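Local coordinates for protein probable enoyl-CoA hydratase/isomerase (Pseudomonas aeruginosa PAO1, PDB 5YLO) that probably catalyses the shift of a double bond in Delta3-enoyl-CoA to give Delta2-enoyl-CoA, a step in the breakdown of unsaturated fatty acids, at residues Gly14-Val19 and Pro48-Val53; Asn27-Pro32 and Ser61-Ala66; Lys101-Ala106 and Cys121-Ile126; Ala105-Ser110 and Ala131-Gly136; Ala127-Arg132 and Val186-Leu191. All coordinates share one frame; numbering follows the deposited sequence.

Contact 1 (Gly14-Val19 and Pro48-Val53); sequences GIAWLV and PAVRAV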
# COMPACT_ATOMS: atom_id res chain seq x y z
N GLY A 14 -23.76 7.58 22.59
CA GLY A 14 -23.38 7.83 21.22
C GLY A 14 -22.66 6.70 20.52
O GLY A 14 -22.20 6.88 19.39
N ILE A 15 -22.55 5.54 21.16
CA ILE A 15 -21.91 4.36 20.57
C ILE A 15 -22.98 3.30 20.37
O ILE A 15 -23.61 2.85 21.34
CB ILE A 15 -20.77 3.84 21.46
CG1 ILE A 15 -19.75 4.94 21.74
CG2 ILE A 15 -20.09 2.65 20.79
CD1 ILE A 15 -18.65 4.52 22.70
N ALA A 16 -23.19 2.90 19.12
CA ALA A 16 -24.13 1.84 18.78
C ALA A 16 -23.37 0.52 18.70
O ALA A 16 -22.49 0.35 17.85
CB ALA A 16 -24.84 2.13 17.46
N TRP A 17 -23.72 -0.41 19.59
CA TRP A 17 -23.09 -1.73 19.62
C TRP A 17 -23.96 -2.71 18.84
O TRP A 17 -25.11 -2.96 19.21
CB TRP A 17 -22.90 -2.21 21.06
CG TRP A 17 -22.02 -1.32 21.89
CD1 TRP A 17 -22.32 -0.06 22.34
CD2 TRP A 17 -20.71 -1.62 22.38
NE1 TRP A 17 -21.27 0.44 23.07
CE2 TRP A 17 -20.27 -0.50 23.11
CE3 TRP A 17 -19.86 -2.73 22.27
CZ2 TRP A 17 -19.02 -0.45 23.73
CZ3 TRP A 17 -18.63 -2.68 22.89
CH2 TRP A 17 -18.22 -1.55 23.61
N LEU A 18 -23.41 -3.25 17.76
CA LEU A 18 -24.09 -4.25 16.94
C LEU A 18 -23.33 -5.56 17.11
O LEU A 18 -22.22 -5.71 16.58
CB LEU A 18 -24.14 -3.82 15.48
CG LEU A 18 -24.54 -2.37 15.23
CD1 LEU A 18 -24.65 -2.08 13.74
CD2 LEU A 18 -25.85 -2.03 15.93
N VAL A 19 -23.92 -6.51 17.83
CA VAL A 19 -23.28 -7.78 18.14
C VAL A 19 -24.02 -8.88 17.40
O VAL A 19 -25.23 -9.05 17.57
CB VAL A 19 -23.26 -8.05 19.65
CG1 VAL A 19 -22.42 -9.29 19.94
CG2 VAL A 19 -22.73 -6.84 20.40
N PRO A 48 -28.92 10.76 14.74
CA PRO A 48 -27.93 11.72 15.26
C PRO A 48 -27.33 11.30 16.59
O PRO A 48 -26.27 11.81 16.96
CB PRO A 48 -28.72 13.03 15.39
CG PRO A 48 -29.98 12.81 14.59
CD PRO A 48 -30.27 11.35 14.70
N ALA A 49 -27.98 10.38 17.31
CA ALA A 49 -27.47 9.98 18.61
C ALA A 49 -26.17 9.19 18.48
O ALA A 49 -25.22 9.42 19.23
CB ALA A 49 -28.51 9.16 19.36
N VAL A 50 -26.12 8.26 17.53
CA VAL A 50 -24.94 7.42 17.36
C VAL A 50 -23.86 8.20 16.62
O VAL A 50 -24.11 8.79 15.56
CB VAL A 50 -25.31 6.12 16.61
CG1 VAL A 50 -26.23 6.43 15.45
CG2 VAL A 50 -24.05 5.42 16.12
N ARG A 51 -22.66 8.22 17.20
CA ARG A 51 -21.51 8.87 16.61
C ARG A 51 -20.37 7.90 16.36
O ARG A 51 -19.35 8.30 15.79
CB ARG A 51 -21.06 10.03 17.51
CG ARG A 51 -22.13 11.10 17.66
CD ARG A 51 -22.12 11.74 19.04
NE ARG A 51 -20.86 12.43 19.30
CZ ARG A 51 -20.54 13.62 18.82
NH1 ARG A 51 -21.39 14.27 18.03
NH2 ARG A 51 -19.37 14.17 19.12
N ALA A 52 -20.51 6.65 16.78
CA ALA A 52 -19.55 5.60 16.50
C ALA A 52 -20.29 4.27 16.57
O ALA A 52 -21.27 4.13 17.31
CB ALA A 52 -18.38 5.61 17.49
N VAL A 53 -19.83 3.30 15.78
CA VAL A 53 -20.50 2.01 15.65
C VAL A 53 -19.49 0.91 15.93
O VAL A 53 -18.37 0.93 15.40
CB VAL A 53 -21.12 1.83 14.25
CG1 VAL A 53 -21.73 0.45 14.12
CG2 VAL A 53 -22.16 2.91 13.99

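Contact 2 (Asn27-Pro32 and Ser61-Ala66); sequences NALDIP and SFCAGA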
# COMPACT_ATOMS: atom_id res chain seq x y z
N ASN A 27 -21.74 -17.56 15.26
CA ASN A 27 -22.21 -16.34 14.60
C ASN A 27 -22.12 -16.45 13.08
O ASN A 27 -21.75 -15.49 12.40
CB ASN A 27 -21.46 -15.11 15.12
CG ASN A 27 -21.61 -14.92 16.61
OD1 ASN A 27 -22.60 -14.37 17.08
ND2 ASN A 27 -20.63 -15.39 17.37
N ALA A 28 -22.45 -17.62 12.55
CA ALA A 28 -22.42 -17.84 11.11
C ALA A 28 -23.39 -16.89 10.41
O ALA A 28 -24.49 -16.63 10.90
CB ALA A 28 -22.76 -19.29 10.78
N LEU A 29 -22.97 -16.38 9.26
CA LEU A 29 -23.75 -15.40 8.52
C LEU A 29 -24.83 -16.11 7.70
O LEU A 29 -24.52 -16.95 6.85
CB LEU A 29 -22.85 -14.57 7.61
CG LEU A 29 -21.84 -13.64 8.30
CD1 LEU A 29 -20.87 -13.03 7.29
CD2 LEU A 29 -22.56 -12.55 9.08
N ASP A 30 -26.09 -15.76 7.94
CA ASP A 30 -27.20 -16.19 7.12
C ASP A 30 -28.01 -14.97 6.71
O ASP A 30 -27.77 -13.85 7.18
CB ASP A 30 -28.09 -17.22 7.84
CG ASP A 30 -28.54 -16.75 9.21
OD1 ASP A 30 -28.34 -15.57 9.55
OD2 ASP A 30 -29.13 -17.58 9.94
N ILE A 31 -28.97 -15.18 5.81
CA ILE A 31 -29.76 -14.06 5.29
C ILE A 31 -30.42 -13.27 6.41
O ILE A 31 -30.38 -12.03 6.38
CB ILE A 31 -30.73 -14.54 4.21
CG1 ILE A 31 -29.96 -15.24 3.09
CG2 ILE A 31 -31.48 -13.37 3.61
CD1 ILE A 31 -30.78 -15.53 1.84
N PRO A 32 -31.03 -13.88 7.44
CA PRO A 32 -31.59 -13.05 8.53
C PRO A 32 -30.56 -12.17 9.21
O PRO A 32 -30.86 -11.01 9.50
CB PRO A 32 -32.18 -14.09 9.49
CG PRO A 32 -32.50 -15.25 8.65
CD PRO A 32 -31.39 -15.31 7.63
N SER A 61 -16.33 -16.81 19.27
CA SER A 61 -15.95 -16.49 17.91
C SER A 61 -16.62 -15.21 17.44
O SER A 61 -17.77 -14.93 17.80
CB SER A 61 -16.30 -17.65 16.97
OG SER A 61 -15.66 -18.84 17.37
N PHE A 62 -15.89 -14.44 16.63
CA PHE A 62 -16.47 -13.25 16.02
C PHE A 62 -17.47 -13.64 14.93
O PHE A 62 -18.64 -13.25 14.98
CB PHE A 62 -15.37 -12.36 15.45
CG PHE A 62 -15.87 -11.18 14.66
CD1 PHE A 62 -16.38 -10.06 15.30
CD2 PHE A 62 -15.82 -11.19 13.27
CE1 PHE A 62 -16.84 -8.97 14.57
CE2 PHE A 62 -16.28 -10.11 12.54
CZ PHE A 62 -16.78 -9.00 13.19
N CYS A 63 -17.02 -14.41 13.95
CA CYS A 63 -17.89 -14.88 12.88
C CYS A 63 -17.23 -15.97 12.05
O CYS A 63 -16.16 -15.76 11.47
CB CYS A 63 -18.31 -13.73 11.97
SG CYS A 63 -19.44 -14.25 10.67
N ALA A 64 -17.86 -17.14 11.98
CA ALA A 64 -17.33 -18.28 11.25
C ALA A 64 -17.64 -18.25 9.75
O ALA A 64 -17.26 -19.19 9.04
CB ALA A 64 -17.87 -19.58 11.85
N GLY A 65 -18.31 -17.22 9.25
CA GLY A 65 -18.56 -17.11 7.82
C GLY A 65 -19.98 -17.44 7.40
O GLY A 65 -20.91 -17.32 8.20
N ALA A 66 -20.16 -17.86 6.15
CA ALA A 66 -21.49 -18.18 5.65
C ALA A 66 -22.05 -19.41 6.33
O ALA A 66 -21.33 -20.37 6.61
CB ALA A 66 -21.44 -18.40 4.14

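Contact 3 (Lys101-Ala106 and Cys121-Ile126); sequences KPTVAA and CCDFRI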
# COMPACT_ATOMS: atom_id res chain seq x y z
N LYS A 101 -20.44 6.90 9.55
CA LYS A 101 -19.97 6.98 10.92
C LYS A 101 -18.69 6.17 11.10
O LYS A 101 -18.44 5.22 10.34
CB LYS A 101 -21.04 6.46 11.89
CG LYS A 101 -22.45 6.97 11.63
CD LYS A 101 -22.68 8.35 12.21
CE LYS A 101 -24.16 8.71 12.13
NZ LYS A 101 -24.50 10.02 12.76
N PRO A 102 -17.85 6.53 12.06
CA PRO A 102 -16.68 5.69 12.34
C PRO A 102 -17.11 4.32 12.84
O PRO A 102 -17.94 4.21 13.74
CB PRO A 102 -15.92 6.49 13.42
CG PRO A 102 -16.44 7.89 13.31
CD PRO A 102 -17.87 7.74 12.89
N THR A 103 -16.54 3.28 12.25
CA THR A 103 -16.89 1.91 12.57
C THR A 103 -15.68 1.17 13.12
O THR A 103 -14.56 1.32 12.62
CB THR A 103 -17.46 1.18 11.34
OG1 THR A 103 -17.36 -0.24 11.53
CG2 THR A 103 -16.71 1.58 10.08
N VAL A 104 -15.91 0.38 14.17
CA VAL A 104 -14.87 -0.41 14.81
C VAL A 104 -15.33 -1.86 14.86
O VAL A 104 -16.48 -2.14 15.21
CB VAL A 104 -14.54 0.09 16.23
CG1 VAL A 104 -13.36 -0.67 16.81
CG2 VAL A 104 -14.27 1.59 16.23
N ALA A 105 -14.44 -2.78 14.52
CA ALA A 105 -14.71 -4.21 14.56
C ALA A 105 -13.99 -4.81 15.76
O ALA A 105 -12.76 -4.76 15.84
CB ALA A 105 -14.28 -4.90 13.27
N ALA A 106 -14.76 -5.37 16.69
CA ALA A 106 -14.22 -6.00 17.89
C ALA A 106 -14.11 -7.50 17.62
O ALA A 106 -15.06 -8.25 17.82
CB ALA A 106 -15.09 -5.71 19.11
N CYS A 121 -14.44 -4.42 6.38
CA CYS A 121 -15.25 -3.28 5.98
C CYS A 121 -15.33 -2.21 7.06
O CYS A 121 -15.79 -1.10 6.78
CB CYS A 121 -16.67 -3.74 5.62
SG CYS A 121 -16.75 -4.83 4.17
N CYS A 122 -14.89 -2.52 8.28
CA CYS A 122 -14.86 -1.52 9.33
C CYS A 122 -13.59 -0.68 9.22
O CYS A 122 -12.58 -1.10 8.63
CB CYS A 122 -14.94 -2.18 10.70
SG CYS A 122 -16.45 -3.14 10.97
N ASP A 123 -13.65 0.53 9.78
CA ASP A 123 -12.50 1.43 9.72
C ASP A 123 -11.37 0.93 10.60
O ASP A 123 -10.19 1.03 10.23
CB ASP A 123 -12.92 2.84 10.13
CG ASP A 123 -13.91 3.45 9.16
OD1 ASP A 123 -13.83 3.13 7.96
OD2 ASP A 123 -14.77 4.24 9.60
N PHE A 124 -11.69 0.39 11.77
CA PHE A 124 -10.70 -0.04 12.73
C PHE A 124 -10.96 -1.48 13.14
O PHE A 124 -12.10 -1.96 13.07
CB PHE A 124 -10.69 0.87 13.97
CG PHE A 124 -10.47 2.32 13.64
CD1 PHE A 124 -9.18 2.81 13.50
CD2 PHE A 124 -11.54 3.18 13.48
CE1 PHE A 124 -8.97 4.15 13.20
CE2 PHE A 124 -11.33 4.52 13.19
CZ PHE A 124 -10.04 5.00 13.05
N ARG A 125 -9.91 -2.16 13.58
CA ARG A 125 -10.01 -3.54 14.04
C ARG A 125 -9.18 -3.70 15.31
O ARG A 125 -7.96 -3.51 15.28
CB ARG A 125 -9.55 -4.53 12.96
CG ARG A 125 -10.65 -4.94 12.01
CD ARG A 125 -10.09 -5.51 10.71
NE ARG A 125 -9.17 -4.57 10.07
CZ ARG A 125 -9.55 -3.52 9.36
NH1 ARG A 125 -10.84 -3.25 9.21
NH2 ARG A 125 -8.64 -2.72 8.81
N ILE A 126 -9.85 -4.04 16.40
CA ILE A 126 -9.20 -4.41 17.65
C ILE A 126 -9.53 -5.88 17.91
O ILE A 126 -10.71 -6.26 17.94
CB ILE A 126 -9.67 -3.53 18.83
CG1 ILE A 126 -9.46 -2.05 18.50
CG2 ILE A 126 -8.92 -3.91 20.10
CD1 ILE A 126 -10.00 -1.12 19.55

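Contact 4 (Ala105-Ser110 and Ala131-Gly136); sequences AAVNGS and ARFKAG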
# COMPACT_ATOMS: atom_id res chain seq x y z
N ALA A 105 -14.44 -2.78 14.52
CA ALA A 105 -14.71 -4.21 14.56
C ALA A 105 -13.99 -4.81 15.76
O ALA A 105 -12.76 -4.76 15.84
CB ALA A 105 -14.28 -4.90 13.27
N ALA A 106 -14.76 -5.37 16.69
CA ALA A 106 -14.22 -6.00 17.89
C ALA A 106 -14.11 -7.50 17.62
O ALA A 106 -15.06 -8.25 17.82
CB ALA A 106 -15.09 -5.71 19.11
N VAL A 107 -12.94 -7.92 17.16
CA VAL A 107 -12.71 -9.32 16.81
C VAL A 107 -12.49 -10.12 18.09
O VAL A 107 -11.35 -10.35 18.51
CB VAL A 107 -11.52 -9.45 15.84
CG1 VAL A 107 -11.41 -10.87 15.33
CG2 VAL A 107 -11.67 -8.48 14.68
N ASN A 108 -13.59 -10.53 18.72
CA ASN A 108 -13.51 -11.25 19.98
C ASN A 108 -12.99 -12.67 19.82
O ASN A 108 -12.47 -13.24 20.79
CB ASN A 108 -14.89 -11.27 20.65
CG ASN A 108 -15.99 -11.70 19.70
OD1 ASN A 108 -16.39 -10.95 18.82
ND2 ASN A 108 -16.46 -12.93 19.86
N GLY A 109 -13.11 -13.24 18.64
CA GLY A 109 -12.69 -14.61 18.38
C GLY A 109 -12.31 -14.78 16.93
O GLY A 109 -11.95 -13.82 16.25
N SER A 110 -12.40 -16.02 16.44
CA SER A 110 -11.97 -16.30 15.08
C SER A 110 -12.92 -15.68 14.06
O SER A 110 -14.15 -15.69 14.23
CB SER A 110 -11.87 -17.81 14.84
OG SER A 110 -13.15 -18.40 14.76
N ALA A 131 -8.12 -14.46 19.00
CA ALA A 131 -8.69 -14.37 17.66
C ALA A 131 -7.79 -15.04 16.63
O ALA A 131 -6.56 -14.93 16.69
CB ALA A 131 -8.93 -12.91 17.29
N ARG A 132 -8.42 -15.73 15.68
CA ARG A 132 -7.73 -16.41 14.60
C ARG A 132 -8.40 -16.03 13.28
O ARG A 132 -9.60 -15.76 13.24
CB ARG A 132 -7.75 -17.93 14.79
CG ARG A 132 -7.25 -18.39 16.16
CD ARG A 132 -5.90 -19.05 16.05
NE ARG A 132 -5.98 -20.32 15.33
CZ ARG A 132 -4.94 -21.01 14.90
NH1 ARG A 132 -5.12 -22.15 14.25
NH2 ARG A 132 -3.71 -20.56 15.12
N PHE A 133 -7.62 -16.01 12.21
CA PHE A 133 -8.10 -15.49 10.93
C PHE A 133 -7.86 -16.50 9.82
O PHE A 133 -6.74 -17.01 9.67
CB PHE A 133 -7.43 -14.16 10.60
CG PHE A 133 -7.75 -13.06 11.58
CD1 PHE A 133 -7.01 -12.90 12.73
CD2 PHE A 133 -8.81 -12.20 11.34
CE1 PHE A 133 -7.31 -11.89 13.64
CE2 PHE A 133 -9.12 -11.20 12.24
CZ PHE A 133 -8.37 -11.04 13.39
N LYS A 134 -8.90 -16.77 9.04
CA LYS A 134 -8.84 -17.71 7.92
C LYS A 134 -9.47 -17.07 6.69
O LYS A 134 -10.46 -16.34 6.79
CB LYS A 134 -9.58 -19.02 8.26
CG LYS A 134 -8.74 -20.08 8.95
CD LYS A 134 -9.58 -21.30 9.28
CE LYS A 134 -8.74 -22.56 9.40
NZ LYS A 134 -9.60 -23.75 9.66
N ALA A 135 -8.89 -17.36 5.53
CA ALA A 135 -9.39 -16.80 4.28
C ALA A 135 -9.01 -17.72 3.13
O ALA A 135 -7.97 -18.38 3.15
CB ALA A 135 -8.82 -15.40 4.01
N GLY A 136 -9.86 -17.74 2.11
CA GLY A 136 -9.55 -18.49 0.91
C GLY A 136 -9.52 -19.97 1.18
O GLY A 136 -10.51 -20.55 1.64

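Contact 5 (Ala127-Arg132 and Val186-Leu191); sequences AAASAR and VADEHL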
# COMPACT_ATOMS: atom_id res chain seq x y z
N ALA A 127 -8.50 -6.69 18.09
CA ALA A 127 -8.67 -8.13 18.19
C ALA A 127 -8.21 -8.64 19.55
O ALA A 127 -7.25 -8.12 20.12
CB ALA A 127 -7.90 -8.86 17.08
N ALA A 128 -8.91 -9.65 20.05
CA ALA A 128 -8.45 -10.37 21.22
C ALA A 128 -7.30 -11.31 20.84
O ALA A 128 -7.15 -11.70 19.68
CB ALA A 128 -9.59 -11.17 21.85
N ALA A 129 -6.49 -11.67 21.84
CA ALA A 129 -5.34 -12.53 21.57
C ALA A 129 -5.77 -13.90 21.06
O ALA A 129 -5.05 -14.52 20.28
CB ALA A 129 -4.49 -12.67 22.83
N SER A 130 -6.95 -14.37 21.48
CA SER A 130 -7.44 -15.67 21.02
C SER A 130 -7.91 -15.64 19.58
O SER A 130 -8.09 -16.71 18.98
CB SER A 130 -8.58 -16.14 21.92
OG SER A 130 -9.63 -15.19 21.94
N ALA A 131 -8.12 -14.46 19.00
CA ALA A 131 -8.69 -14.37 17.66
C ALA A 131 -7.79 -15.04 16.63
O ALA A 131 -6.56 -14.93 16.69
CB ALA A 131 -8.93 -12.91 17.29
N ARG A 132 -8.42 -15.73 15.68
CA ARG A 132 -7.73 -16.41 14.60
C ARG A 132 -8.40 -16.03 13.28
O ARG A 132 -9.60 -15.76 13.24
CB ARG A 132 -7.75 -17.93 14.79
CG ARG A 132 -7.25 -18.39 16.16
CD ARG A 132 -5.90 -19.05 16.05
NE ARG A 132 -5.98 -20.32 15.33
CZ ARG A 132 -4.94 -21.01 14.90
NH1 ARG A 132 -5.12 -22.15 14.25
NH2 ARG A 132 -3.71 -20.56 15.12
N VAL A 186 -5.50 -6.77 22.15
CA VAL A 186 -5.62 -6.72 23.60
C VAL A 186 -6.01 -8.11 24.10
O VAL A 186 -6.42 -8.98 23.33
CB VAL A 186 -6.66 -5.68 24.07
CG1 VAL A 186 -6.27 -4.29 23.60
CG2 VAL A 186 -8.04 -6.04 23.56
N ALA A 187 -5.86 -8.30 25.41
CA ALA A 187 -6.32 -9.54 26.03
C ALA A 187 -7.84 -9.63 25.95
O ALA A 187 -8.55 -8.63 25.99
CB ALA A 187 -5.86 -9.60 27.49
N ASP A 188 -8.32 -10.87 25.82
CA ASP A 188 -9.76 -11.10 25.66
C ASP A 188 -10.55 -10.55 26.83
O ASP A 188 -11.70 -10.11 26.65
CB ASP A 188 -10.04 -12.60 25.51
CG ASP A 188 -8.90 -13.34 24.83
OD1 ASP A 188 -7.83 -12.75 24.62
OD2 ASP A 188 -9.09 -14.54 24.53
N GLU A 189 -9.96 -10.55 28.02
CA GLU A 189 -10.66 -10.04 29.20
C GLU A 189 -10.89 -8.54 29.10
O GLU A 189 -11.87 -8.02 29.64
CB GLU A 189 -9.86 -10.37 30.46
CG GLU A 189 -8.87 -11.51 30.29
CD GLU A 189 -7.52 -11.20 30.91
OE1 GLU A 189 -7.27 -10.02 31.23
OE2 GLU A 189 -6.71 -12.14 31.08
N HIS A 190 -10.00 -7.82 28.41
CA HIS A 190 -10.06 -6.37 28.31
C HIS A 190 -10.59 -5.88 26.97
O HIS A 190 -10.54 -4.68 26.70
CB HIS A 190 -8.68 -5.76 28.56
CG HIS A 190 -8.11 -6.10 29.90
ND1 HIS A 190 -8.81 -5.93 31.08
CD2 HIS A 190 -6.89 -6.58 30.26
CE1 HIS A 190 -8.05 -6.30 32.10
NE2 HIS A 190 -6.88 -6.70 31.63
N LEU A 191 -11.09 -6.78 26.12
CA LEU A 191 -11.47 -6.37 24.76
C LEU A 191 -12.65 -5.42 24.77
O LEU A 191 -12.60 -4.34 24.17
CB LEU A 191 -11.78 -7.59 23.90
CG LEU A 191 -12.24 -7.21 22.49
CD1 LEU A 191 -11.21 -6.35 21.78
CD2 LEU A 191 -12.54 -8.45 21.68

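Contact 1 (Gly14-Val19 and Pro48-Val53)
G14, I15 and A16 meet V50 to V53 where two parallel strands of a beta-alpha-beta unit begin to pair. The unit runs from strand 15-20 through helix 31-46 to strand 52-56. The carbonyl of G14 takes two bonds at once. R51 N reaches G14 O at 2.6 Å, at an almost straight N-H...O angle of 171°. A52 N lies 3.1 Å from the same G14 O, with a more bent angle of 139°. Two residues on, A16 N donates to A52 O at 2.9 Å. The backbone of G14 has positive phi, and a side chain there would be jammed against the preceding carbonyl and crowd R51.

A16 and V53 point to one sheet face, I15 and A52 to the other. A16 CB touches V50 CG2 at 3.6 Å. That methyl is anti to the backbone N of V50, which lays it against the strand. L18 crosses V53 at a slant, its CD1 3.9 Å from V53 CG1. Helix 31-46 covers A16 and L18, while helix 191-204 packs on I15 and A52. R51 NE bonds to the carbonyl of A203. Adjacent parallel strands joined through a helix are typical of the beta-alpha-beta crossover, here in the crotonase fold.

Contact 2 (Asn27-Pro32 and Ser61-Ala66)
L29 and A66 are joined by a single backbone bridge, with their CA atoms 4.6 Å apart. The bond that carries it runs from L29 N to G65 O. It is modelled at 2.5 Å, which is short, so the exact length is doubtful, but it is nearly straight (169°). Two CA-H...O contacts support it. A28 CA lies 3.3 Å from G65 O, and A66 CA lies 3.5 Å from L29 O. G65 adopts backbone angles at which a side chain would press on the carbonyl of A64.

The apolar part centres on the sulfur of C63. Because SG is anti to the backbone N (chi1 -178°), it is carried over to the segment 27-32. It sits 3.4 Å from L29 CG, with both leucine methyls a little farther off. G65 N donates to this same C63 SG within its own loop. L20 of strand 15-20 packs on C63, L29 and N27 together.

The polar part belongs to N27, whose CB points at the other segment and lies 3.4 Å from F62 O. N27 ND2 comes within 2.9 Å of S61 O, and it also bonds to the carbonyl of S58. N27 OD1 accepts from R22 N. The amide is thus held at both ends and its rotation is fixed. Further along, D30 caps the start of helix 31-46 and forms a salt bridge with R22.

The segment 61-66 leads into helix 68-76. G65 and A66 begin the Gly-Ala-Asp sequence of the crotonase family, completed by D67. In relatives, this loop typically supplies a backbone N-H to the oxyanion hole.

Contact 3 (Lys101-Ala106 and Cys121-Ile126)
T103 and D123 cross at about a right angle, and this pair opens the contact. T103 CG2 sits between its own backbone N and carbonyl carbon. It faces the carboxylate of D123, with OD2 3.3 Å away. T103 N makes a weak bond to the same D123 OD2. This aspartate is further held by K214 and, through OD1, by K162 of the second subunit. Its charge is therefore probably well balanced.

The hydroxyl branch of T103 turns the other way, anti to the backbone N (chi1 160°). T103 OG1 lies 3.1 Å from C122 SG. The sulfur of C122 also rests on A105, 3.6 Å from A105 CB. A105 CB in turn touches R125 CG at 3.8 Å. The chain of R125 then bends, and its NH1 donates in the guanidinium plane to C122 O at 2.8 Å. That donor stands above the plane of the C122 carbonyl. R125 NE takes the carbonyl of L181.

On the opposite sheet face, V104 and F124 cross at a slant, with V104 CG2 4.2 Å from F124 CD2. The ring has T103 O at its edge. F198 meets it edge-to-face, and R163 of the second subunit packs on it.

The backbones are bound by F124 N to T103 O, A105 N to F124 O (2.9 Å) and I126 N to A105 O (3.0 Å). The short strands 103-106 and 124-126 lie 24° apart. Parallel neighbours of this kind, covered by helices and by another subunit, are typical of the core sheet in trimeric crotonase-fold enzymes.

Contact 4 (Ala105-Ser110 and Ala131-Gly136)
V107 points its CB at the segment 131-136 and overlaps the far end of the F133 ring. V107 CG1 lies 3.6 Å from F133 CZ, and slightly farther from CE2. The two side chains come from opposite directions, and the methyl approaches the ring obliquely. The same branch also touches A131 CB at 3.8 Å. It can serve both because CG1 is anti to the backbone N (chi1 -172°). M116 of helix 114-120 also packs on F133.

A131 sits in the bend made by V107 to G109. Its CB is 3.7 Å from V107 O and 3.3 Å from G109 O. V107 is the centre of an inverse gamma turn, which leads the chain out of strand 103-107. The contact thus joins the two beta layers of the crotonase fold. Strand 103-107 belongs to the large sheet. Strand 132-134 belongs to the small one, where it runs parallel to strand 111-112 just past S110.

No hydrogen bond links the two segments. Besides the apolar contacts, the backbones approach through CA-H...O contacts. S110 CA comes within 3.0 Å of R132 O, a tight fit, and A131 CA lies 3.6 Å from G109 O. S110 CB meets R132 CB at 4.1 Å, and from there the arginine chain bends twice and leads away. N108 turns its side chain from this contact. Its OD1 accepts from G57 N, and its ND2 makes weak bonds to the carbonyls of S61 and G59.

Contact 5 (Ala127-Arg132 and Val186-Leu191)
The carboxylate of D188 has S130, A129 and A128 all on one face. The site is the edge of the core sheet of the crotonase fold, where strand 124-128 pairs in parallel with the outermost strand of this chain's sheet, 184-186. Two conformers of D188 were deposited, so details of this group are somewhat doubtful. In the one given, S130 OG donates to D188 OD2 at 2.7 Å. It comes from well above the carboxylate plane, 59° out of it. A129 N reaches D188 OD1 from that same side, in a weak bond of 3.3 Å. A128 CB lies over the group as well, 3.6 Å from OD1. A chi1 of 57° brings S130 OG there, between its backbone N and carbonyl carbon.

V186 N donates to A127 O at 3.0 Å, nearly straight. A129 N also makes a weak bond to V186 O, at 3.1 Å. A128 CA gives a CA-H...O contact to that carbonyl. Beyond this pair segment 127-132 folds into a type I turn from A128 to A131. Segment 186-191 goes on to helix 191-204. L191, in the first turn of that helix, places its CD2 4.0 Å from A128 CB.

Contacts 1, 3 and 5 follow one another across the large sheet. Contacts 1 and 3, with centres 12 Å apart, are joined by V53 O to V104 N (2.8 Å) and V53 N to P102 O (2.9 Å). Contacts 3 and 5 share strand 124-128. Contacts 3 and 4 share A105 and A106 of strand 103-107; contact 4 shares A131 and R132 with contact 5. Contact 2 is not a pairing of the large sheet, but F62 CD1 lies 3.4 Å from A106 O. Its centre is 12 Å from that of contact 4, and C63 N lies 3.2 Å from S110 O. This places the loop of contact 2, probably part of the oxyanion hole, beside the exit of strand 103-107.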